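Long-range contacts in Crov588 (Cafeteriavirus, PDB 6NYR), which is of unknown function but folds into a nearly closed ring of leucine-rich FNIP repeats, a scaffold that in relatives commonly serves protein recognition: residues L209-F214 / S230-E235; L143-F148 / S164-S169; L451-F456 / L473-L478; L627-F632 / L649-I654. One frame throughout, in Å; residues are numbered along the deposited sequence.

Contact 1 of 4, residues L209-F214 / S230-E235; sequences LTHLTF and SLTYLE
Tyr233 lies across His211 where two adjacent parallel strands of the leucine-rich repeat solenoid, 211-213 and 233-235, run side by side. Its CB sits over one face of the imidazole, 3.4 Å from His211 CD2, a CH-pi contact made near the rim of the ring. CG follows, 3.6 Å from the same CD2. With CG anti to the backbone N (chi1 -179°), the phenol leaves the histidine and runs along the strand; the two ring planes are near parallel, at 14°, but barely overlap. CD1 then comes near Leu212 O, at the edge of the phenol, and CE1 lies 3.8 Å from Thr213 OG1. At the tip, OH donates to Glu235 OE1 over 2.5 Å, on the anti side of the carboxylate. That carboxylate packs beside Thr213 CG2. On the other face of the strands Leu212 and Leu234 lie side by side, pointing the same way, and are buried. Thr210 O takes two backbone hydrogens, from Thr232 N on a lone pair and from Tyr233 N. Before the strands, Ser230 OG donates to Leu209 O over 2.6 Å, arriving from above the carbonyl plane.

Contact 2 of 4, residues L143-F148 / S164-S169; sequences LTHLTF and SLTHLS
His145 and His167 lie one over the other in an offset stack, ring centroids 3.9 Å apart and planes at 11°. Both have CG anti to the carbonyl carbon (chi1 -71° in each), which aims the two imidazoles the same way. His145 NE2 sits over the face of His167, 3.1 Å from its ND1, a close approach that is not a hydrogen bond. Each ring is gripped at its edge by the preceding threonine: His145 ND1 donates in plane to Thr144 OG1, which is also bonded to Thr122 O, and Thr166 OG1 pairs with His167 ND1. The stack runs on through His123 and Tyr189, one aromatic position per turn of the leucine-rich repeat solenoid. The opposite face is buried and also well packed. There Leu146 CD2 meets Leu168 CD1 at 3.7 Å, Leu165 CD1 tucks against Leu146 CB, and the Phe148 ring crosses the Leu168 side chain. Looser than either the stack or this face is the Thr147 and Ser169 end: Thr147 OG1 and Ser169 CB are 4.0 Å apart, and the two hydroxyls do not bond directly. A water beside them bridges the two, 3.1 Å from Ser169 OG and weakly bonded to Thr147 OG1. At the far end of the pair, where the chain enters the strands, Ser164 OG donates to Leu143 O over 2.7 Å; Gly141 O is a second partner of that hydroxyl.

Contact 3 of 4, residues L451-F456 / L473-L478; sequences LTHLSF and LTYLEL
Leu473, Leu454 and Phe456 lose the most surface where strands 453-455 and 475-477 pair in parallel, two successive turns of the leucine-rich repeat solenoid. Leu473 reaches across to the preceding turn with its CD1 methyl, which lies 3.3 Å from Thr452 O and 3.8 Å from Leu454 CB. Leu454 runs alongside Leu476, pointing the same way, CD2 to CD1 at 4.1 Å. Phe456 meets Glu477 O at its ring edge, in plane, while its N donates a hydrogen bond to that same oxygen (2.9 Å); Leu478 CD2 lies 4.0 Å from Phe456 CD1. Opposite these, Tyr475 CB sits over one face of the His453 ring, toward its rim, a CH-pi contact, and Tyr475 OH donates to Glu477 OE1 from above the carboxylate plane. Just before the strand, Thr474 OG1 is hydrogen-bonded to a glycerol, probably from the crystallisation liquor. The contact thus divides by chemistry: leucine and phenylalanine carbons fill the buried face, whereas imidazole, phenol and carboxylate keep the opposite face polar.

Contact 4 of 4, residues L627-F632 / L649-I654; sequences LTHLTF and LKVLKI
Close to the C-terminal end of the leucine-rich repeat solenoid, His629 of strand 629-631 faces Val651 of strand 651-655, which next pairs with strand 674-678. The strands are parallel, inclined by 8°. His629 CD2 lies 3.9 Å from Val651 CB and almost as near to CG2, the branch anti to the carbonyl carbon and turned to the imidazole, which it meets obliquely. The ring is held from its own segment, by the preceding residue: ND1 and Thr628 OG1, in the ring plane, are hydrogen-bonded, and that hydroxyl also bonds to Thr606 O. Next along this face, Thr631 lies beside the stem of Lys653, its OG1 3.5 Å from CB and its CG2 3.6 Å from CG of that lysine. The lysine then bends at its next three torsions, carrying NZ away. On the buried face, Leu627 CD2 and Leu649 CD1 meet at 3.5 Å. Leu630 and Leu652 lie side by side, and Phe632 CD2 touches Ile654 CD1 at 3.7 Å, with Leu652 CD1 at the edge of the ring. Thr628 O accepts from both Lys650 N and Val651 N, and Phe632 N closes the series on Lys653 O with an N-H...O angle of 177°. The backbone thus holds the strands together, while on the concave side histidine, valine, threonine and lysine meet through carbon contacts and form no side-chain hydrogen bond between the segments.

From the N terminus the chain first closes contact 2, then contact 1, contact 3 and contact 4, each before the next opens, so none nests or crosses. Every contact shuts a link of 15 or 16 residues lacking helix and strand, joining one strand to the next along the parallel run. Contacts 2 and 1 are neighbours, centres 15 Å apart, with strand 189-191 between their strand pairs. Contact 3 lies on the other side of the chain's centre from both, 47 Å from contact 1 between centres. Contact 4, its centre 37 Å from that of contact 3, ties the repeats to the C-terminal strands. Together they sample successive arcs of the ring.

Contact 1 of 4, residues L209-F214 / S230-E235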
loop_
_atom_site.group_PDB
_atom_site.type_symbol
_atom_site.label_atom_id
_atom_site.label_comp_id
_atom_site.label_asym_id
_atom_site.label_seq_id
_atom_site.Cartn_x
_atom_site.Cartn_y
_atom_site.Cartn_z
ATOM N N LEU A 209 27.743 -4.444 -16.854
ATOM C CA LEU A 209 26.941 -3.807 -15.818
ATOM C C LEU A 209 25.766 -3.061 -16.441
ATOM O O LEU A 209 25.933 -2.306 -17.403
ATOM C CB LEU A 209 27.813 -2.846 -15.010
ATOM C CG LEU A 209 27.295 -2.378 -13.650
ATOM C CD1 LEU A 209 27.243 -3.557 -12.689
ATOM C CD2 LEU A 209 28.163 -1.268 -13.082
ATOM N N THR A 210 24.568 -3.293 -15.901
ATOM C CA THR A 210 23.361 -2.622 -16.366
ATOM C C THR A 210 22.776 -1.655 -15.349
ATOM O O THR A 210 22.164 -0.662 -15.747
ATOM C CB THR A 210 22.283 -3.651 -16.742
ATOM O OG1 THR A 210 21.965 -4.470 -15.609
ATOM C CG2 THR A 210 22.765 -4.531 -17.891
ATOM N N HIS A 211 22.944 -1.916 -14.052
ATOM C CA HIS A 211 22.336 -1.112 -12.998
ATOM C C HIS A 211 23.427 -0.679 -12.029
ATOM O O HIS A 211 24.105 -1.529 -11.439
ATOM C CB HIS A 211 21.258 -1.896 -12.240
ATOM C CG HIS A 211 20.003 -2.131 -13.021
ATOM N ND1 HIS A 211 19.973 -2.878 -14.179
ATOM C CD2 HIS A 211 18.728 -1.738 -12.792
ATOM C CE1 HIS A 211 18.735 -2.925 -14.637
ATOM N NE2 HIS A 211 17.960 -2.240 -13.816
ATOM N N LEU A 212 23.584 0.631 -11.846
ATOM C CA LEU A 212 24.588 1.181 -10.942
ATOM C C LEU A 212 23.904 2.163 -10.004
ATOM O O LEU A 212 23.306 3.146 -10.457
ATOM C CB LEU A 212 25.716 1.871 -11.712
ATOM C CG LEU A 212 26.796 2.547 -10.866
ATOM C CD1 LEU A 212 27.468 1.548 -9.936
ATOM C CD2 LEU A 212 27.832 3.237 -11.751
ATOM N N THR A 213 24.002 1.900 -8.704
ATOM C CA THR A 213 23.398 2.731 -7.675
ATOM C C THR A 213 24.473 3.178 -6.697
ATOM O O THR A 213 25.202 2.342 -6.153
ATOM C CB THR A 213 22.304 1.965 -6.913
ATOM O OG1 THR A 213 21.289 1.537 -7.826
ATOM C CG2 THR A 213 21.680 2.837 -5.832
ATOM N N PHE A 214 24.577 4.490 -6.486
ATOM C CA PHE A 214 25.454 5.043 -5.464
ATOM C C PHE A 214 24.652 5.385 -4.214
ATOM O O PHE A 214 23.418 5.461 -4.229
ATOM C CB PHE A 214 26.199 6.295 -5.960
ATOM C CG PHE A 214 27.188 6.015 -7.042
ATOM C CD1 PHE A 214 28.384 5.379 -6.756
ATOM C CD2 PHE A 214 26.928 6.393 -8.347
ATOM C CE1 PHE A 214 29.298 5.108 -7.753
ATOM C CE2 PHE A 214 27.840 6.132 -9.353
ATOM C CZ PHE A 214 29.027 5.488 -9.056
ATOM N N SER A 230 27.059 -0.818 -21.496
ATOM C CA SER A 230 25.903 -1.658 -21.217
ATOM C C SER A 230 24.959 -1.036 -20.197
ATOM O O SER A 230 23.819 -1.497 -20.068
ATOM C CB SER A 230 26.354 -3.033 -20.704
ATOM O OG SER A 230 27.220 -2.907 -19.588
ATOM N N LEU A 231 25.396 0.003 -19.487
ATOM C CA LEU A 231 24.597 0.576 -18.414
ATOM C C LEU A 231 23.278 1.122 -18.947
ATOM O O LEU A 231 23.253 1.905 -19.901
ATOM C CB LEU A 231 25.381 1.690 -17.720
ATOM C CG LEU A 231 25.009 1.947 -16.261
ATOM C CD1 LEU A 231 25.473 0.773 -15.395
ATOM C CD2 LEU A 231 25.585 3.261 -15.761
ATOM N N THR A 232 22.178 0.716 -18.310
ATOM C CA THR A 232 20.869 1.279 -18.598
ATOM C C THR A 232 20.276 2.065 -17.436
ATOM O O THR A 232 19.434 2.936 -17.670
ATOM C CB THR A 232 19.883 0.163 -18.978
ATOM O OG1 THR A 232 19.619 -0.660 -17.832
ATOM C CG2 THR A 232 20.466 -0.694 -20.090
ATOM N N TYR A 233 20.693 1.780 -16.204
ATOM C CA TYR A 233 20.129 2.374 -15.001
ATOM C C TYR A 233 21.261 2.985 -14.189
ATOM O O TYR A 233 22.252 2.307 -13.893
ATOM C CB TYR A 233 19.375 1.318 -14.176
ATOM C CG TYR A 233 18.733 1.853 -12.913
ATOM C CD1 TYR A 233 19.494 2.104 -11.780
ATOM C CD2 TYR A 233 17.366 2.098 -12.847
ATOM C CE1 TYR A 233 18.922 2.592 -10.624
ATOM C CE2 TYR A 233 16.785 2.585 -11.692
ATOM C CZ TYR A 233 17.568 2.829 -10.580
ATOM O OH TYR A 233 17.003 3.314 -9.421
ATOM N N LEU A 234 21.120 4.267 -13.846
ATOM C CA LEU A 234 22.116 4.976 -13.044
ATOM C C LEU A 234 21.400 5.830 -12.008
ATOM O O LEU A 234 20.629 6.726 -12.368
ATOM C CB LEU A 234 23.019 5.844 -13.931
ATOM C CG LEU A 234 24.114 6.663 -13.254
ATOM C CD1 LEU A 234 25.069 5.764 -12.492
ATOM C CD2 LEU A 234 24.867 7.494 -14.283
ATOM N N GLU A 235 21.662 5.557 -10.730
ATOM C CA GLU A 235 21.057 6.292 -9.625
ATOM C C GLU A 235 22.151 6.814 -8.706
ATOM O O GLU A 235 22.893 6.022 -8.113
ATOM C CB GLU A 235 20.087 5.407 -8.836
ATOM C CG GLU A 235 19.558 6.062 -7.565
ATOM C CD GLU A 235 18.630 5.157 -6.773
ATOM O OE1 GLU A 235 18.158 4.152 -7.338
ATOM O OE2 GLU A 235 18.369 5.461 -5.591
#

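Contact 2 of 4, residues L143-F148 / S164-S169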
loop_
_atom_site.group_PDB
_atom_site.type_symbol
_atom_site.label_atom_id
_atom_site.label_comp_id
_atom_site.label_asym_id
_atom_site.label_seq_id
_atom_site.Cartn_x
_atom_site.Cartn_y
_atom_site.Cartn_z
ATOM N N LEU A 143 28.786 -18.500 -6.799
ATOM C CA LEU A 143 27.956 -17.467 -6.197
ATOM C C LEU A 143 27.459 -16.495 -7.262
ATOM O O LEU A 143 28.214 -16.068 -8.142
ATOM C CB LEU A 143 28.747 -16.691 -5.147
ATOM C CG LEU A 143 28.367 -16.717 -3.667
ATOM C CD1 LEU A 143 28.744 -15.333 -3.061
ATOM C CD2 LEU A 143 26.928 -17.033 -3.383
ATOM N N THR A 144 26.181 -16.138 -7.173
ATOM C CA THR A 144 25.578 -15.147 -8.058
ATOM C C THR A 144 25.168 -13.871 -7.338
ATOM O O THR A 144 25.280 -12.785 -7.909
ATOM C CB THR A 144 24.345 -15.735 -8.761
ATOM O OG1 THR A 144 23.416 -16.213 -7.779
ATOM C CG2 THR A 144 24.745 -16.872 -9.683
ATOM N N HIS A 145 24.687 -13.971 -6.100
ATOM C CA HIS A 145 24.190 -12.823 -5.353
ATOM C C HIS A 145 24.972 -12.700 -4.053
ATOM O O HIS A 145 25.004 -13.642 -3.252
ATOM C CB HIS A 145 22.689 -12.958 -5.082
ATOM C CG HIS A 145 21.838 -12.781 -6.304
ATOM N ND1 HIS A 145 21.934 -13.603 -7.406
ATOM C CD2 HIS A 145 20.896 -11.855 -6.608
ATOM C CE1 HIS A 145 21.076 -13.203 -8.329
ATOM N NE2 HIS A 145 20.435 -12.143 -7.869
ATOM N N LEU A 146 25.600 -11.542 -3.850
ATOM C CA LEU A 146 26.363 -11.267 -2.642
ATOM C C LEU A 146 25.960 -9.914 -2.072
ATOM O O LEU A 146 26.017 -8.900 -2.772
ATOM C CB LEU A 146 27.868 -11.279 -2.919
ATOM C CG LEU A 146 28.752 -10.923 -1.721
ATOM C CD1 LEU A 146 28.611 -11.977 -0.631
ATOM C CD2 LEU A 146 30.196 -10.755 -2.149
ATOM N N THR A 147 25.561 -9.906 -0.801
ATOM C CA THR A 147 25.155 -8.694 -0.099
ATOM C C THR A 147 25.947 -8.593 1.196
ATOM O O THR A 147 25.978 -9.547 1.979
ATOM C CB THR A 147 23.649 -8.706 0.202
ATOM O OG1 THR A 147 22.916 -8.818 -1.025
ATOM C CG2 THR A 147 23.226 -7.441 0.936
ATOM N N PHE A 148 26.591 -7.450 1.417
ATOM C CA PHE A 148 27.302 -7.205 2.664
ATOM C C PHE A 148 26.387 -6.504 3.665
ATOM O O PHE A 148 25.438 -5.808 3.290
ATOM C CB PHE A 148 28.560 -6.360 2.431
ATOM C CG PHE A 148 29.702 -7.123 1.821
ATOM C CD1 PHE A 148 30.478 -7.970 2.598
ATOM C CD2 PHE A 148 30.007 -6.991 0.474
ATOM C CE1 PHE A 148 31.530 -8.673 2.044
ATOM C CE2 PHE A 148 31.060 -7.697 -0.085
ATOM C CZ PHE A 148 31.822 -8.534 0.701
ATOM N N SER A 164 31.284 -15.676 -11.431
ATOM C CA SER A 164 29.891 -15.971 -11.736
ATOM C C SER A 164 28.935 -14.954 -11.130
ATOM O O SER A 164 27.724 -15.034 -11.372
ATOM C CB SER A 164 29.531 -17.371 -11.227
ATOM O OG SER A 164 29.839 -17.485 -9.847
ATOM N N LEU A 165 29.446 -13.994 -10.368
ATOM C CA LEU A 165 28.597 -13.082 -9.614
ATOM C C LEU A 165 27.862 -12.122 -10.541
ATOM O O LEU A 165 28.460 -11.524 -11.441
ATOM C CB LEU A 165 29.447 -12.297 -8.619
ATOM C CG LEU A 165 28.776 -11.696 -7.387
ATOM C CD1 LEU A 165 28.461 -12.769 -6.363
ATOM C CD2 LEU A 165 29.665 -10.607 -6.792
ATOM N N THR A 166 26.557 -11.978 -10.315
ATOM C CA THR A 166 25.739 -11.022 -11.051
ATOM C C THR A 166 25.240 -9.862 -10.200
ATOM O O THR A 166 25.001 -8.778 -10.737
ATOM C CB THR A 166 24.518 -11.719 -11.675
ATOM O OG1 THR A 166 23.753 -12.361 -10.646
ATOM C CG2 THR A 166 24.942 -12.739 -12.714
ATOM N N HIS A 167 25.079 -10.060 -8.892
ATOM C CA HIS A 167 24.481 -9.061 -8.013
ATOM C C HIS A 167 25.389 -8.841 -6.815
ATOM O O HIS A 167 25.706 -9.791 -6.090
ATOM C CB HIS A 167 23.084 -9.495 -7.560
ATOM C CG HIS A 167 22.055 -9.447 -8.646
ATOM N ND1 HIS A 167 22.087 -10.281 -9.744
ATOM C CD2 HIS A 167 20.972 -8.651 -8.811
ATOM C CE1 HIS A 167 21.064 -10.007 -10.532
ATOM N NE2 HIS A 167 20.373 -9.020 -9.991
ATOM N N LEU A 168 25.806 -7.593 -6.613
ATOM C CA LEU A 168 26.676 -7.216 -5.509
ATOM C C LEU A 168 26.127 -5.968 -4.837
ATOM O O LEU A 168 25.900 -4.951 -5.501
ATOM C CB LEU A 168 28.104 -6.957 -5.999
ATOM C CG LEU A 168 29.101 -6.465 -4.945
ATOM C CD1 LEU A 168 29.360 -7.565 -3.922
ATOM C CD2 LEU A 168 30.395 -5.981 -5.582
ATOM N N SER A 169 25.921 -6.044 -3.525
ATOM C CA SER A 169 25.393 -4.929 -2.749
ATOM C C SER A 169 26.257 -4.737 -1.512
ATOM O O SER A 169 26.373 -5.648 -0.684
ATOM C CB SER A 169 23.936 -5.167 -2.342
ATOM O OG SER A 169 23.134 -5.468 -3.470
HETATM O O HOH W 1 22.883 -8.391 -4.354
#

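Contact 3 of 4, residues L451-F456 / L473-L478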
loop_
_atom_site.group_PDB
_atom_site.type_symbol
_atom_site.label_atom_id
_atom_site.label_comp_id
_atom_site.label_asym_id
_atom_site.label_seq_id
_atom_site.Cartn_x
_atom_site.Cartn_y
_atom_site.Cartn_z
ATOM N N LEU A 451 -23.157 11.522 -14.743
ATOM C CA LEU A 451 -22.408 11.318 -13.511
ATOM C C LEU A 451 -22.878 10.073 -12.770
ATOM O O LEU A 451 -24.077 9.821 -12.631
ATOM C CB LEU A 451 -22.569 12.542 -12.607
ATOM C CG LEU A 451 -21.546 12.788 -11.506
ATOM C CD1 LEU A 451 -20.251 13.312 -12.090
ATOM C CD2 LEU A 451 -22.114 13.751 -10.470
ATOM N N THR A 452 -21.912 9.285 -12.295
ATOM C CA THR A 452 -22.194 8.113 -11.479
ATOM C C THR A 452 -21.703 8.229 -10.043
ATOM O O THR A 452 -22.330 7.662 -9.147
ATOM C CB THR A 452 -21.568 6.861 -12.113
ATOM O OG1 THR A 452 -20.154 7.047 -12.236
ATOM C CG2 THR A 452 -22.170 6.595 -13.486
ATOM N N HIS A 453 -20.608 8.943 -9.796
ATOM C CA HIS A 453 -20.050 9.064 -8.457
ATOM C C HIS A 453 -20.052 10.520 -8.021
ATOM O O HIS A 453 -19.506 11.383 -8.716
ATOM C CB HIS A 453 -18.625 8.521 -8.385
ATOM C CG HIS A 453 -18.539 7.034 -8.474
ATOM N ND1 HIS A 453 -17.976 6.242 -7.502
ATOM C CD2 HIS A 453 -19.010 6.189 -9.407
ATOM C CE1 HIS A 453 -18.042 4.974 -7.876
ATOM N NE2 HIS A 453 -18.629 4.922 -9.053
ATOM N N LEU A 454 -20.649 10.782 -6.860
ATOM C CA LEU A 454 -20.693 12.121 -6.284
ATOM C C LEU A 454 -20.378 12.024 -4.801
ATOM O O LEU A 454 -20.993 11.230 -4.084
ATOM C CB LEU A 454 -22.063 12.771 -6.498
ATOM C CG LEU A 454 -22.305 14.129 -5.844
ATOM C CD1 LEU A 454 -21.342 15.181 -6.354
ATOM C CD2 LEU A 454 -23.751 14.563 -6.076
ATOM N N SER A 455 -19.427 12.833 -4.344
ATOM C CA SER A 455 -19.053 12.865 -2.938
ATOM C C SER A 455 -18.842 14.310 -2.516
ATOM O O SER A 455 -18.280 15.109 -3.271
ATOM C CB SER A 455 -17.784 12.049 -2.674
ATOM O OG SER A 455 -16.635 12.749 -3.108
ATOM N N PHE A 456 -19.281 14.630 -1.302
ATOM C CA PHE A 456 -19.168 15.965 -0.742
ATOM C C PHE A 456 -18.215 15.958 0.445
ATOM O O PHE A 456 -18.003 14.933 1.098
ATOM C CB PHE A 456 -20.537 16.499 -0.300
ATOM C CG PHE A 456 -21.476 16.781 -1.435
ATOM C CD1 PHE A 456 -22.304 15.788 -1.931
ATOM C CD2 PHE A 456 -21.547 18.046 -1.994
ATOM C CE1 PHE A 456 -23.174 16.052 -2.976
ATOM C CE2 PHE A 456 -22.413 18.312 -3.031
ATOM C CZ PHE A 456 -23.226 17.314 -3.524
ATOM N N LEU A 473 -26.569 8.144 -11.297
ATOM C CA LEU A 473 -25.812 8.115 -10.053
ATOM C C LEU A 473 -25.915 6.756 -9.375
ATOM O O LEU A 473 -27.017 6.268 -9.105
ATOM C CB LEU A 473 -26.317 9.201 -9.105
ATOM C CG LEU A 473 -25.353 9.626 -7.993
ATOM C CD1 LEU A 473 -24.167 10.377 -8.587
ATOM C CD2 LEU A 473 -26.067 10.471 -6.952
ATOM N N THR A 474 -24.763 6.140 -9.106
ATOM C CA THR A 474 -24.715 4.911 -8.326
ATOM C C THR A 474 -24.148 5.097 -6.925
ATOM O O THR A 474 -24.402 4.254 -6.057
ATOM C CB THR A 474 -23.865 3.849 -9.049
ATOM O OG1 THR A 474 -22.545 4.366 -9.282
ATOM C CG2 THR A 474 -24.504 3.447 -10.364
ATOM N N TYR A 475 -23.415 6.183 -6.681
ATOM C CA TYR A 475 -22.636 6.361 -5.461
ATOM C C TYR A 475 -22.819 7.786 -4.964
ATOM O O TYR A 475 -22.510 8.742 -5.684
ATOM C CB TYR A 475 -21.151 6.066 -5.729
ATOM C CG TYR A 475 -20.238 6.259 -4.542
ATOM C CD1 TYR A 475 -19.819 7.527 -4.157
ATOM C CD2 TYR A 475 -19.775 5.171 -3.817
ATOM C CE1 TYR A 475 -18.982 7.706 -3.073
ATOM C CE2 TYR A 475 -18.934 5.340 -2.735
ATOM C CZ TYR A 475 -18.542 6.608 -2.363
ATOM O OH TYR A 475 -17.704 6.783 -1.284
ATOM N N LEU A 476 -23.297 7.927 -3.730
ATOM C CA LEU A 476 -23.505 9.230 -3.112
ATOM C C LEU A 476 -22.907 9.195 -1.716
ATOM O O LEU A 476 -23.362 8.429 -0.860
ATOM C CB LEU A 476 -24.991 9.587 -3.053
ATOM C CG LEU A 476 -25.354 10.868 -2.306
ATOM C CD1 LEU A 476 -24.635 12.061 -2.924
ATOM C CD2 LEU A 476 -26.857 11.087 -2.292
ATOM N N GLU A 477 -21.891 10.022 -1.491
ATOM C CA GLU A 477 -21.262 10.160 -0.186
ATOM C C GLU A 477 -21.466 11.586 0.300
ATOM O O GLU A 477 -21.011 12.536 -0.345
ATOM C CB GLU A 477 -19.773 9.834 -0.254
ATOM C CG GLU A 477 -19.036 10.094 1.049
ATOM C CD GLU A 477 -17.605 9.610 1.012
ATOM O OE1 GLU A 477 -17.213 8.993 -0.000
ATOM O OE2 GLU A 477 -16.872 9.852 1.992
ATOM N N LEU A 478 -22.140 11.733 1.433
ATOM C CA LEU A 478 -22.349 13.030 2.057
ATOM C C LEU A 478 -21.380 13.185 3.221
ATOM O O LEU A 478 -20.945 12.204 3.833
ATOM C CB LEU A 478 -23.795 13.179 2.528
ATOM C CG LEU A 478 -24.782 13.173 1.357
ATOM C CD1 LEU A 478 -26.130 12.613 1.763
ATOM C CD2 LEU A 478 -24.939 14.579 0.786
#

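Contact 4 of 4, residues L627-F632 / L649-I654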
loop_
_atom_site.group_PDB
_atom_site.type_symbol
_atom_site.label_atom_id
_atom_site.label_comp_id
_atom_site.label_asym_id
_atom_site.label_seq_id
_atom_site.Cartn_x
_atom_site.Cartn_y
_atom_site.Cartn_z
ATOM N N LEU A 627 -24.573 -21.660 11.344
ATOM C CA LEU A 627 -23.480 -20.792 11.744
ATOM C C LEU A 627 -22.145 -21.508 11.628
ATOM O O LEU A 627 -22.000 -22.652 12.075
ATOM C CB LEU A 627 -23.689 -20.304 13.172
ATOM C CG LEU A 627 -22.707 -19.200 13.572
ATOM C CD1 LEU A 627 -23.476 -18.021 14.131
ATOM C CD2 LEU A 627 -21.709 -19.735 14.568
ATOM N N THR A 628 -21.164 -20.816 11.040
ATOM C CA THR A 628 -19.830 -21.356 10.862
ATOM C C THR A 628 -18.757 -20.596 11.623
ATOM O O THR A 628 -17.704 -21.183 11.910
ATOM C CB THR A 628 -19.442 -21.351 9.373
ATOM O OG1 THR A 628 -19.541 -20.013 8.861
ATOM C CG2 THR A 628 -20.348 -22.275 8.568
ATOM N N HIS A 629 -18.983 -19.324 11.948
ATOM C CA HIS A 629 -17.961 -18.476 12.552
ATOM C C HIS A 629 -18.604 -17.644 13.652
ATOM O O HIS A 629 -19.387 -16.729 13.373
ATOM C CB HIS A 629 -17.310 -17.587 11.492
ATOM C CG HIS A 629 -16.455 -18.339 10.518
ATOM N ND1 HIS A 629 -16.969 -19.240 9.612
ATOM C CD2 HIS A 629 -15.117 -18.326 10.316
ATOM C CE1 HIS A 629 -15.987 -19.749 8.892
ATOM N NE2 HIS A 629 -14.851 -19.211 9.299
ATOM N N LEU A 630 -18.254 -17.953 14.899
ATOM C CA LEU A 630 -18.832 -17.312 16.073
ATOM C C LEU A 630 -17.731 -16.583 16.824
ATOM O O LEU A 630 -16.736 -17.199 17.220
ATOM C CB LEU A 630 -19.499 -18.342 16.983
ATOM C CG LEU A 630 -20.098 -17.801 18.283
ATOM C CD1 LEU A 630 -21.141 -16.737 17.993
ATOM C CD2 LEU A 630 -20.681 -18.935 19.112
ATOM N N THR A 631 -17.907 -15.280 17.017
ATOM C CA THR A 631 -16.916 -14.451 17.685
ATOM C C THR A 631 -17.550 -13.726 18.864
ATOM O O THR A 631 -18.572 -13.047 18.708
ATOM C CB THR A 631 -16.302 -13.436 16.716
ATOM O OG1 THR A 631 -15.673 -14.130 15.631
ATOM C CG2 THR A 631 -15.270 -12.576 17.430
ATOM N N PHE A 632 -16.940 -13.877 20.033
ATOM C CA PHE A 632 -17.344 -13.179 21.240
ATOM C C PHE A 632 -16.338 -12.082 21.564
ATOM O O PHE A 632 -15.212 -12.066 21.059
ATOM C CB PHE A 632 -17.448 -14.140 22.422
ATOM C CG PHE A 632 -18.619 -15.062 22.342
ATOM C CD1 PHE A 632 -19.889 -14.623 22.680
ATOM C CD2 PHE A 632 -18.455 -16.371 21.918
ATOM C CE1 PHE A 632 -20.971 -15.476 22.602
ATOM C CE2 PHE A 632 -19.533 -17.223 21.839
ATOM C CZ PHE A 632 -20.789 -16.775 22.180
ATOM N N LEU A 649 -20.398 -25.460 13.166
ATOM C CA LEU A 649 -19.382 -24.504 13.579
ATOM C C LEU A 649 -17.996 -24.934 13.113
ATOM O O LEU A 649 -17.602 -26.094 13.253
ATOM C CB LEU A 649 -19.383 -24.330 15.099
ATOM C CG LEU A 649 -18.453 -23.212 15.576
ATOM C CD1 LEU A 649 -18.963 -21.853 15.089
ATOM C CD2 LEU A 649 -18.282 -23.201 17.088
ATOM N N LYS A 650 -17.254 -23.971 12.575
ATOM C CA LYS A 650 -15.879 -24.163 12.131
ATOM C C LYS A 650 -14.864 -23.414 12.976
ATOM O O LYS A 650 -13.782 -23.944 13.238
ATOM C CB LYS A 650 -15.740 -23.739 10.665
ATOM C CG LYS A 650 -16.553 -24.597 9.697
ATOM C CD LYS A 650 -16.321 -24.185 8.249
ATOM C CE LYS A 650 -17.195 -24.977 7.283
ATOM N NZ LYS A 650 -16.820 -26.430 7.291
ATOM N N VAL A 651 -15.181 -22.199 13.417
ATOM C CA VAL A 651 -14.231 -21.370 14.149
ATOM C C VAL A 651 -14.944 -20.668 15.294
ATOM O O VAL A 651 -15.956 -19.992 15.085
ATOM C CB VAL A 651 -13.556 -20.333 13.226
ATOM C CG1 VAL A 651 -12.678 -19.390 14.033
ATOM C CG2 VAL A 651 -12.747 -21.034 12.149
ATOM N N LEU A 652 -14.400 -20.816 16.501
ATOM C CA LEU A 652 -14.863 -20.096 17.681
ATOM C C LEU A 652 -13.762 -19.133 18.112
ATOM O O LEU A 652 -12.639 -19.561 18.397
ATOM C CB LEU A 652 -15.209 -21.063 18.812
ATOM C CG LEU A 652 -15.520 -20.445 20.176
ATOM C CD1 LEU A 652 -16.716 -19.512 20.075
ATOM C CD2 LEU A 652 -15.777 -21.540 21.204
ATOM N N LYS A 653 -14.086 -17.843 18.152
ATOM C CA LYS A 653 -13.140 -16.797 18.533
ATOM C C LYS A 653 -13.439 -16.336 19.956
ATOM O O LYS A 653 -14.562 -15.913 20.254
ATOM C CB LYS A 653 -13.231 -15.621 17.559
ATOM C CG LYS A 653 -12.285 -14.471 17.859
ATOM C CD LYS A 653 -10.876 -14.740 17.365
ATOM C CE LYS A 653 -10.721 -14.286 15.918
ATOM N NZ LYS A 653 -10.499 -12.810 15.816
ATOM N N ILE A 654 -12.419 -16.372 20.813
ATOM C CA ILE A 654 -12.594 -16.249 22.255
ATOM C C ILE A 654 -11.453 -15.433 22.845
ATOM O O ILE A 654 -10.325 -15.450 22.345
ATOM C CB ILE A 654 -12.662 -17.654 22.907
ATOM C CG1 ILE A 654 -14.046 -18.284 22.696
ATOM C CG2 ILE A 654 -12.303 -17.607 24.381
ATOM C CD1 ILE A 654 -15.195 -17.434 23.206
#